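Local coordinates for flagellar hook-associated protein 2 (PDB 6IWY) that caps the growing tip of the flagellar filament, helps flagellin monomers polymerise there and keeps exported subunits from leaking away, at residues A[151-156]-A[230-235]. Numbering follows the deposited sequence.
Sequences SEVSLN and IEVKGS
Ser154 and Asn156 pair with Lys233 and Glu231 as the strands run antiparallel, axes 4.7 Å apart at 161°. Both pairs are of the hydrogen-bonded kind, giving four backbone bonds. Ser154 N reaches Lys233 O at 2.7 Å, answered by Lys233 N to Ser154 O. Between them Leu155 faces Val232 in a non-hydrogen-bonded pair. Leu155 CD2 meets Val232 CG2 at 4.2 Å, and Ile222 touches both side chains from strand 219-224.

The other face is polar. Asn156 and Glu231 lie side by side, CB to CB 3.7 Å, their amide and carboxylate planes 34° apart. Lys233 bends at chi2, chi3 and chi4, which brings its CE to 3.6 Å from Asn156 OD1. Past the strand end, Gly234 CA packs against Glu152 O in a CA-H...O contact.

Strand 230-233 is an outermost strand of the sheet within this chain; strand 154-158 has strand 164-173 on its other side. Backbone bonds join the pair, with an apolar face carrying Leu155 and Val232 and a polar face with buried Ser154 and partly exposed Asn156, Glu231 and Lys233. Ser154 OG hydrogen-bonds Glu166 OE2, while the long ion pair from Lys233 NZ could add only weak electrostatic help.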
loop_
_atom_site.group_PDB
_atom_site.type_symbol
_atom_site.label_atom_id
_atom_site.label_comp_id
_atom_site.label_asym_id
_atom_site.label_seq_id
_atom_site.Cartn_x
_atom_site.Cartn_y
_atom_site.Cartn_z
ATOM N N SER A 151 -22.777 0.769 15.737
ATOM C CA SER A 151 -21.866 -0.365 15.796
ATOM C C SER A 151 -20.741 -0.084 16.777
ATOM O O SER A 151 -20.180 0.994 16.788
ATOM C CB SER A 151 -21.232 -0.641 14.448
ATOM O OG SER A 151 -22.161 -1.187 13.541
ATOM N N GLU A 152 -20.422 -1.056 17.614
ATOM C CA GLU A 152 -19.276 -0.917 18.514
ATOM C C GLU A 152 -17.951 -0.972 17.720
ATOM O O GLU A 152 -16.977 -0.428 18.140
ATOM C CB GLU A 152 -19.351 -1.976 19.611
ATOM C CG GLU A 152 -20.548 -1.753 20.491
ATOM C CD GLU A 152 -20.625 -2.667 21.710
ATOM O OE1 GLU A 152 -20.441 -3.894 21.573
ATOM O OE2 GLU A 152 -20.909 -2.140 22.810
ATOM N N VAL A 153 -17.955 -1.632 16.572
ATOM C CA VAL A 153 -16.860 -1.617 15.631
ATOM C C VAL A 153 -17.462 -1.638 14.244
ATOM O O VAL A 153 -18.313 -2.468 13.973
ATOM C CB VAL A 153 -15.935 -2.854 15.785
ATOM C CG1 VAL A 153 -15.058 -3.076 14.502
ATOM C CG2 VAL A 153 -15.032 -2.710 17.023
ATOM N N SER A 154 -17.019 -0.736 13.368
ATOM C CA SER A 154 -17.380 -0.808 11.945
ATOM C C SER A 154 -16.212 -0.391 11.069
ATOM O O SER A 154 -15.393 0.415 11.470
ATOM C CB SER A 154 -18.581 0.061 11.622
ATOM O OG SER A 154 -18.204 1.405 11.488
ATOM N N LEU A 155 -16.163 -0.989 9.886
ATOM C CA LEU A 155 -15.126 -0.762 8.891
ATOM C C LEU A 155 -15.674 0.205 7.855
ATOM O O LEU A 155 -16.695 -0.097 7.200
ATOM C CB LEU A 155 -14.809 -2.069 8.154
ATOM C CG LEU A 155 -13.659 -2.911 8.642
ATOM C CD1 LEU A 155 -13.699 -4.218 7.941
ATOM C CD2 LEU A 155 -12.373 -2.143 8.308
ATOM N N ASN A 156 -14.990 1.330 7.678
ATOM C CA ASN A 156 -15.319 2.284 6.633
ATOM C C ASN A 156 -14.328 2.181 5.491
ATOM O O ASN A 156 -13.150 2.516 5.652
ATOM C CB ASN A 156 -15.284 3.684 7.171
ATOM C CG ASN A 156 -16.558 4.384 6.971
ATOM O OD1 ASN A 156 -17.502 4.204 7.773
ATOM N ND2 ASN A 156 -16.645 5.186 5.913
ATOM N N ILE A 230 -9.456 4.091 4.549
ATOM C CA ILE A 230 -9.884 3.041 5.458
ATOM C C ILE A 230 -10.020 3.629 6.887
ATOM O O ILE A 230 -9.128 4.369 7.339
ATOM C CB ILE A 230 -8.861 1.904 5.540
ATOM C CG1 ILE A 230 -8.580 1.295 4.170
ATOM C CG2 ILE A 230 -9.367 0.775 6.493
ATOM C CD1 ILE A 230 -7.374 0.331 4.230
ATOM N N GLU A 231 -11.128 3.298 7.566
ATOM C CA GLU A 231 -11.375 3.674 8.956
ATOM C C GLU A 231 -11.958 2.516 9.741
ATOM O O GLU A 231 -12.806 1.791 9.245
ATOM C CB GLU A 231 -12.362 4.825 9.064
ATOM C CG GLU A 231 -12.027 6.019 8.193
ATOM C CD GLU A 231 -13.004 7.221 8.358
ATOM O OE1 GLU A 231 -12.684 8.320 7.806
ATOM O OE2 GLU A 231 -14.085 7.063 9.007
ATOM N N VAL A 232 -11.492 2.355 10.974
ATOM C CA VAL A 232 -12.072 1.424 11.911
ATOM C C VAL A 232 -12.681 2.282 12.991
ATOM O O VAL A 232 -11.979 2.928 13.744
ATOM C CB VAL A 232 -11.005 0.515 12.510
ATOM C CG1 VAL A 232 -11.614 -0.490 13.526
ATOM C CG2 VAL A 232 -10.243 -0.178 11.387
ATOM N N LYS A 233 -14.000 2.303 13.037
ATOM C CA LYS A 233 -14.740 3.187 13.913
ATOM C C LYS A 233 -15.539 2.408 14.935
ATOM O O LYS A 233 -15.801 1.235 14.774
ATOM C CB LYS A 233 -15.705 4.024 13.075
ATOM C CG LYS A 233 -15.044 5.205 12.395
ATOM C CD LYS A 233 -15.672 5.523 11.027
ATOM C CE LYS A 233 -17.222 5.648 11.040
ATOM N NZ LYS A 233 -17.714 6.806 11.873
ATOM N N GLY A 234 -15.942 3.099 15.987
ATOM C CA GLY A 234 -16.724 2.493 17.017
ATOM C C GLY A 234 -16.110 2.606 18.398
ATOM O O GLY A 234 -14.901 2.769 18.560
ATOM N N SER A 235 -16.983 2.498 19.390
ATOM C CA SER A 235 -16.609 2.545 20.779
ATOM C C SER A 235 -15.617 1.460 21.124
ATOM O O SER A 235 -14.810 1.648 22.037
ATOM C CB SER A 235 -17.848 2.457 21.691
ATOM O OG SER A 235 -18.536 1.234 21.547
#